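PDB 4NRH: CopN from Chlamydia pneumoniae, which probably acts as a type III secretion gatekeeper that, in complex with its chaperone Scc3, directs the secretion of translocator proteins. Local coordinates for residues A[149-152]-A[153-156]; A[241-244]-A[245-248]; A[250-254]-A[255-259]. All coordinates share one frame; numbering follows the deposited sequence.

Contact 1 (A[149-152]-A[153-156]); sequences RYTY and QDMA
Met155 reaches back along the start of its helix and lays its methyl over one face of the Tyr152 ring. CE stands 3.9 Å from the ring centroid, 23° off the normal and shifted toward the rim, where Tyr152 CD1 lies nearest at 3.6 Å. This CH-pi contact comes with an oblique Met-aromatic one, Met155 SD lying 4.5 Å from the centroid. With CG anti to the carbonyl carbon (chi1 -69°) and the chain extended beyond it, the methionine runs alongside the tyrosine, both side chains pointing the same way. Its inner part meets Tyr150, whose CB sits 4.1 Å from Met155 CG. Tyr199 and Phe226 also meet the Tyr152 ring, the latter edge-to-face, while Leu146 and Gln147 of helix 139-149 touch Met155. The polar contacts belong to the N-cap of helix 152-172. Thr151, the capping residue, receives Asp154 N on OG1 at 3.4 Å, a weak bond, and Thr151 O takes further weak bonds from Asp154 N and Met155 N. In place of the direct return bond of a capping box, a water bridges Thr151 N and the Asp154 carboxylate: it accepts from Thr151 N at 2.8 Å and donates to Asp154 OD2 at a short 2.5 Å. Asp154 OD2 also lies 3.2 Å from Thr151 OG1, and the two side chains cross obliquely.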
loop_
_atom_site.group_PDB
_atom_site.type_symbol
_atom_site.label_atom_id
_atom_site.label_comp_id
_atom_site.label_asym_id
_atom_site.label_seq_id
_atom_site.Cartn_x
_atom_site.Cartn_y
_atom_site.Cartn_z
ATOM N N ARG A 149 -2.478 -20.014 9.027
ATOM C CA ARG A 149 -3.930 -20.157 9.022
ATOM C C ARG A 149 -4.555 -20.219 7.630
ATOM O O ARG A 149 -5.603 -20.839 7.449
ATOM C CB ARG A 149 -4.556 -19.006 9.812
ATOM C CG ARG A 149 -4.156 -18.997 11.278
ATOM C CD ARG A 149 -4.567 -17.711 11.972
ATOM N NE ARG A 149 -3.620 -17.349 13.025
ATOM C CZ ARG A 149 -3.874 -16.466 13.984
ATOM N NH1 ARG A 149 -5.047 -15.852 14.023
ATOM N NH2 ARG A 149 -2.954 -16.199 14.902
ATOM N N TYR A 150 -3.923 -19.583 6.649
ATOM C CA TYR A 150 -4.540 -19.456 5.332
ATOM C C TYR A 150 -3.615 -19.808 4.176
ATOM O O TYR A 150 -2.391 -19.722 4.289
ATOM C CB TYR A 150 -5.055 -18.029 5.128
ATOM C CG TYR A 150 -6.015 -17.560 6.192
ATOM C CD1 TYR A 150 -7.346 -17.951 6.172
ATOM C CD2 TYR A 150 -5.593 -16.724 7.217
ATOM C CE1 TYR A 150 -8.232 -17.526 7.144
ATOM C CE2 TYR A 150 -6.470 -16.292 8.195
ATOM C CZ TYR A 150 -7.789 -16.697 8.153
ATOM O OH TYR A 150 -8.667 -16.271 9.122
ATOM N N THR A 151 -4.219 -20.206 3.062
ATOM C CA THR A 151 -3.498 -20.313 1.804
ATOM C C THR A 151 -3.155 -18.902 1.346
ATOM O O THR A 151 -3.813 -17.940 1.744
ATOM C CB THR A 151 -4.321 -21.029 0.722
ATOM O OG1 THR A 151 -5.524 -20.291 0.470
ATOM C CG2 THR A 151 -4.676 -22.445 1.162
ATOM N N TYR A 152 -2.135 -18.775 0.506
ATOM C CA TYR A 152 -1.704 -17.466 0.032
ATOM C C TYR A 152 -2.769 -16.759 -0.806
ATOM O O TYR A 152 -2.919 -15.542 -0.713
ATOM C CB TYR A 152 -0.393 -17.593 -0.749
ATOM C CG TYR A 152 0.793 -17.842 0.155
ATOM C CD1 TYR A 152 1.407 -16.793 0.824
ATOM C CD2 TYR A 152 1.284 -19.126 0.359
ATOM C CE1 TYR A 152 2.483 -17.010 1.662
ATOM C CE2 TYR A 152 2.363 -19.354 1.197
ATOM C CZ TYR A 152 2.957 -18.291 1.844
ATOM O OH TYR A 152 4.029 -18.505 2.678
ATOM N N GLN A 153 -3.506 -17.509 -1.620
ATOM C CA GLN A 153 -4.552 -16.904 -2.443
ATOM C C GLN A 153 -5.710 -16.381 -1.591
ATOM O O GLN A 153 -6.381 -15.420 -1.968
ATOM C CB GLN A 153 -5.081 -17.890 -3.490
ATOM C CG GLN A 153 -5.696 -19.159 -2.931
ATOM C CD GLN A 153 -6.315 -20.020 -4.016
ATOM O OE1 GLN A 153 -7.224 -19.586 -4.725
ATOM N NE2 GLN A 153 -5.823 -21.243 -4.155
ATOM N N ASP A 154 -5.945 -17.013 -0.444
ATOM C CA ASP A 154 -6.980 -16.553 0.478
ATOM C C ASP A 154 -6.547 -15.310 1.246
ATOM O O ASP A 154 -7.386 -14.524 1.681
ATOM C CB ASP A 154 -7.360 -17.662 1.463
ATOM C CG ASP A 154 -8.291 -18.691 0.852
ATOM O OD1 ASP A 154 -8.810 -18.439 -0.256
ATOM O OD2 ASP A 154 -8.509 -19.747 1.482
ATOM N N MET A 155 -5.238 -15.135 1.407
ATOM C CA MET A 155 -4.698 -14.039 2.208
ATOM C C MET A 155 -5.084 -12.664 1.668
ATOM O O MET A 155 -5.260 -11.718 2.435
ATOM C CB MET A 155 -3.174 -14.141 2.291
ATOM C CG MET A 155 -2.668 -15.311 3.112
ATOM S SD MET A 155 -0.874 -15.294 3.284
ATOM C CE MET A 155 -0.571 -16.979 3.806
ATOM N N ALA A 156 -5.212 -12.561 0.349
ATOM C CA ALA A 156 -5.580 -11.300 -0.286
ATOM C C ALA A 156 -6.967 -10.842 0.157
ATOM O O ALA A 156 -7.155 -9.688 0.544
ATOM C CB ALA A 156 -5.523 -11.433 -1.799
HETATM O O HOH W 1 -6.992 -20.567 3.274
#

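Contact 2 (A[241-244]-A[245-248]); sequences FPTA and SKVE
Glu248 N donates to Ala244 O at 2.9 Å, a regular bond of the first turn of helix 244-255. Thr243 is the N-cap of this helix, and its side chain and carbonyl take the two amides that precede Glu248 N. Lys246 N reaches Thr243 OG1 at 3.2 Å with an N-H...O angle of 161°, a nearly straight capping bond, and Val247 N reaches Thr243 O at 3.1 Å. The hydroxyl can take the amide because chi1 of 65° tucks OG1 between the backbone N and the carbonyl carbon of Thr243, over the end of the helix.

The Lys246 side chain folds across the cap instead of leaving the helix. Its methylenes wrap round the threonine hydroxyl, CG and CE each lying 3.3 Å from Thr243 OG1, and a bend at chi3 (-67°) returns the chain toward Phe241. Its ammonium group forms a salt bridge with Asp239, whose carboxylate also accepts Phe241 N, so one acid ties the incoming loop to the lysine. NZ also points at Phe241 O, but the modelled separation is too short to be taken at face value. Pro242 and Ala244 pack on helix 284-301 within the third helical domain, and the Glu248 carboxylate pairs with Arg252 one turn on. Val247 turns a methyl back to the cap, CG2 lying 3.3 Å from Thr243 O.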
loop_
_atom_site.group_PDB
_atom_site.type_symbol
_atom_site.label_atom_id
_atom_site.label_comp_id
_atom_site.label_asym_id
_atom_site.label_seq_id
_atom_site.Cartn_x
_atom_site.Cartn_y
_atom_site.Cartn_z
ATOM N N PHE A 241 21.939 -1.650 -0.060
ATOM C CA PHE A 241 23.109 -1.451 -0.916
ATOM C C PHE A 241 23.374 -2.673 -1.790
ATOM O O PHE A 241 24.335 -3.406 -1.560
ATOM C CB PHE A 241 24.354 -1.126 -0.086
ATOM C CG PHE A 241 24.198 0.074 0.800
ATOM C CD1 PHE A 241 24.149 1.346 0.256
ATOM C CD2 PHE A 241 24.115 -0.065 2.175
ATOM C CE1 PHE A 241 24.010 2.458 1.064
ATOM C CE2 PHE A 241 23.977 1.043 2.989
ATOM C CZ PHE A 241 23.924 2.306 2.432
ATOM N N PRO A 242 22.519 -2.894 -2.801
ATOM C CA PRO A 242 22.626 -4.087 -3.647
ATOM C C PRO A 242 23.870 -4.092 -4.532
ATOM O O PRO A 242 24.245 -3.059 -5.088
ATOM C CB PRO A 242 21.360 -4.021 -4.504
ATOM C CG PRO A 242 21.040 -2.567 -4.570
ATOM C CD PRO A 242 21.414 -2.017 -3.225
ATOM N N THR A 243 24.497 -5.258 -4.655
ATOM C CA THR A 243 25.582 -5.460 -5.607
ATOM C C THR A 243 25.282 -6.690 -6.456
ATOM O O THR A 243 24.493 -7.545 -6.057
ATOM C CB THR A 243 26.945 -5.638 -4.910
ATOM O OG1 THR A 243 26.938 -6.844 -4.136
ATOM C CG2 THR A 243 27.247 -4.454 -4.000
ATOM N N ALA A 244 25.910 -6.772 -7.622
ATOM C CA ALA A 244 25.730 -7.914 -8.511
ATOM C C ALA A 244 26.190 -9.207 -7.844
ATOM O O ALA A 244 25.568 -10.257 -8.006
ATOM C CB ALA A 244 26.480 -7.694 -9.817
ATOM N N SER A 245 27.281 -9.117 -7.092
ATOM C CA SER A 245 27.828 -10.262 -6.372
ATOM C C SER A 245 26.847 -10.835 -5.353
ATOM O O SER A 245 26.623 -12.044 -5.309
ATOM C CB SER A 245 29.131 -9.872 -5.674
ATOM O OG SER A 245 30.145 -9.580 -6.619
ATOM N N LYS A 246 26.270 -9.961 -4.534
ATOM C CA LYS A 246 25.345 -10.385 -3.485
ATOM C C LYS A 246 24.076 -10.995 -4.073
ATOM O O LYS A 246 23.550 -11.978 -3.551
ATOM C CB LYS A 246 24.991 -9.208 -2.576
ATOM C CG LYS A 246 26.098 -8.822 -1.607
ATOM C CD LYS A 246 25.624 -7.771 -0.617
ATOM C CE LYS A 246 25.327 -6.454 -1.312
ATOM N NZ LYS A 246 24.926 -5.392 -0.347
ATOM N N VAL A 247 23.585 -10.401 -5.156
ATOM C CA VAL A 247 22.397 -10.903 -5.833
ATOM C C VAL A 247 22.667 -12.279 -6.439
ATOM O O VAL A 247 21.845 -13.190 -6.326
ATOM C CB VAL A 247 21.923 -9.933 -6.934
ATOM C CG1 VAL A 247 20.827 -10.570 -7.774
ATOM C CG2 VAL A 247 21.436 -8.631 -6.316
ATOM N N GLU A 248 23.827 -12.426 -7.075
ATOM C CA GLU A 248 24.209 -13.695 -7.686
ATOM C C GLU A 248 24.373 -14.786 -6.633
ATOM O O GLU A 248 23.938 -15.921 -6.831
ATOM C CB GLU A 248 25.505 -13.541 -8.486
ATOM C CG GLU A 248 25.984 -14.832 -9.133
ATOM C CD GLU A 248 27.305 -14.671 -9.858
ATOM O OE1 GLU A 248 27.803 -13.529 -9.945
ATOM O OE2 GLU A 248 27.849 -15.687 -10.339
#

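Contact 3 (A[250-254]-A[255-259]); sequences EVRNL and IGDDV
The Arg252 guanidinium meets Asp257 along its edge: OD1 lies near the guanidinium plane, 3.3 Å from NH1, and Asp257 CB is in that plane at 3.7 Å from NH1. The two flat groups are turned 48° apart, the side chains cross at about a right angle, and only OD1 of the carboxylate takes part in the salt bridge. Its N-H...O angle is 151°, but the bond is weak, as is a second one from the same NH1 to the Asp257 carbonyl O at 3.5 Å. Gly256 O approaches the guanidinium obliquely. The arginine chain, extended from CG to NE, passes beside the turn, and its stronger partner is Glu248, which takes NE in a salt bridge.

Helix 244-255 ends beside this pair. Ile255 N still bonds to Val251 O at 3.0 Å, and Gly256 N to Arg252 O at 2.9 Å. Gly256 then leaves the helix at positive phi (98°), a backbone shape that suits glycine. Its own oxygen folds back to Arg252 CA, a CA-H...O contact of 3.4 Å. Ile255 and Val251 line the inner side and pack on helix 259-272; Asp258 is the N-cap of that helix and bonds to Ser261 N.

Glu248 at NE and Asp257 at NH1 place acids at two parts of one guanidinium, which is consistent with a charged arginine; its long, weak bonds to Asp257 suggest that the link to the turn is the looser of the two.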
loop_
_atom_site.group_PDB
_atom_site.type_symbol
_atom_site.label_atom_id
_atom_site.label_comp_id
_atom_site.label_asym_id
_atom_site.label_seq_id
_atom_site.Cartn_x
_atom_site.Cartn_y
_atom_site.Cartn_z
ATOM N N GLU A 250 22.960 -14.943 -3.679
ATOM C CA GLU A 250 21.654 -15.267 -3.119
ATOM C C GLU A 250 20.905 -16.248 -4.016
ATOM O O GLU A 250 20.265 -17.184 -3.534
ATOM C CB GLU A 250 20.826 -13.995 -2.920
ATOM C CG GLU A 250 19.424 -14.238 -2.378
ATOM C CD GLU A 250 19.431 -14.844 -0.987
ATOM O OE1 GLU A 250 20.402 -14.610 -0.236
ATOM O OE2 GLU A 250 18.465 -15.559 -0.644
ATOM N N VAL A 251 20.991 -16.025 -5.324
ATOM C CA VAL A 251 20.356 -16.902 -6.299
ATOM C C VAL A 251 21.003 -18.287 -6.308
ATOM O O VAL A 251 20.311 -19.303 -6.379
ATOM C CB VAL A 251 20.416 -16.293 -7.716
ATOM C CG1 VAL A 251 19.977 -17.306 -8.761
ATOM C CG2 VAL A 251 19.551 -15.045 -7.790
ATOM N N ARG A 252 22.330 -18.322 -6.218
ATOM C CA ARG A 252 23.063 -19.585 -6.184
ATOM C C ARG A 252 22.752 -20.402 -4.933
ATOM O O ARG A 252 22.654 -21.627 -4.996
ATOM C CB ARG A 252 24.568 -19.332 -6.288
ATOM C CG ARG A 252 25.010 -18.884 -7.669
ATOM C CD ARG A 252 26.517 -18.733 -7.762
ATOM N NE ARG A 252 26.931 -18.264 -9.082
ATOM C CZ ARG A 252 27.039 -19.045 -10.151
ATOM N NH1 ARG A 252 26.766 -20.340 -10.061
ATOM N NH2 ARG A 252 27.420 -18.533 -11.312
ATOM N N ASN A 253 22.607 -19.726 -3.797
ATOM C CA ASN A 253 22.192 -20.393 -2.568
ATOM C C ASN A 253 20.778 -20.946 -2.698
ATOM O O ASN A 253 20.404 -21.905 -2.022
ATOM C CB ASN A 253 22.266 -19.433 -1.378
ATOM C CG ASN A 253 23.686 -19.030 -1.038
ATOM O OD1 ASN A 253 24.644 -19.692 -1.437
ATOM N ND2 ASN A 253 23.830 -17.938 -0.295
ATOM N N LEU A 254 19.998 -20.325 -3.575
ATOM C CA LEU A 254 18.595 -20.673 -3.756
ATOM C C LEU A 254 18.389 -21.891 -4.662
ATOM O O LEU A 254 17.618 -22.791 -4.330
ATOM C CB LEU A 254 17.835 -19.468 -4.317
ATOM C CG LEU A 254 16.319 -19.585 -4.467
ATOM C CD1 LEU A 254 15.678 -19.864 -3.116
ATOM C CD2 LEU A 254 15.745 -18.321 -5.086
ATOM N N ILE A 255 19.072 -21.919 -5.805
ATOM C CA ILE A 255 18.783 -22.919 -6.831
ATOM C C ILE A 255 20.019 -23.716 -7.271
ATOM O O ILE A 255 19.917 -24.645 -8.071
ATOM C CB ILE A 255 18.146 -22.253 -8.075
ATOM C CG1 ILE A 255 17.387 -23.281 -8.925
ATOM C CG2 ILE A 255 19.203 -21.512 -8.886
ATOM C CD1 ILE A 255 16.608 -22.680 -10.073
ATOM N N GLY A 256 21.182 -23.377 -6.730
ATOM C CA GLY A 256 22.402 -24.075 -7.099
ATOM C C GLY A 256 23.225 -23.346 -8.146
ATOM O O GLY A 256 23.015 -22.159 -8.396
ATOM N N ASP A 257 24.167 -24.059 -8.758
ATOM C CA ASP A 257 25.180 -23.429 -9.602
ATOM C C ASP A 257 24.979 -23.609 -11.109
ATOM O O ASP A 257 25.795 -23.132 -11.899
ATOM C CB ASP A 257 26.566 -23.951 -9.218
ATOM C CG ASP A 257 26.986 -23.514 -7.829
ATOM O OD1 ASP A 257 26.671 -22.368 -7.445
ATOM O OD2 ASP A 257 27.633 -24.315 -7.123
ATOM N N ASP A 258 23.917 -24.300 -11.512
ATOM C CA ASP A 258 23.639 -24.469 -12.938
ATOM C C ASP A 258 23.342 -23.114 -13.574
ATOM O O ASP A 258 22.501 -22.362 -13.083
ATOM C CB ASP A 258 22.474 -25.436 -13.159
ATOM C CG ASP A 258 22.154 -25.633 -14.628
ATOM O OD1 ASP A 258 21.368 -24.836 -15.181
ATOM O OD2 ASP A 258 22.693 -26.585 -15.230
ATOM N N VAL A 259 24.035 -22.812 -14.668
ATOM C CA VAL A 259 23.972 -21.487 -15.281
ATOM C C VAL A 259 22.575 -21.124 -15.791
ATOM O O VAL A 259 22.130 -19.988 -15.625
ATOM C CB VAL A 259 24.999 -21.363 -16.441
ATOM C CG1 VAL A 259 24.798 -22.457 -17.486
ATOM C CG2 VAL A 259 24.945 -19.975 -17.067
#

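Contacts 2 and 3 mark the start and the end of one helix, 244-255, in the third helical domain; their centres are 13 Å apart. Contact 1 opens a different helix, 152-172, with centres 31 Å from contact 2 and 28 Å from contact 3, and nearest atoms about 21 Å and 13 Å away. Contacts 1 and 2 both begin a helix with a threonine N-cap, whereas contact 3 leaves one helix at a glycine and carries the N-cap of the next. Contact 1 alone touches the chaperone, through Ala156 and Lys22 of that chain. None contributes to the sodium site of Ala23, Asn26 and Ile29.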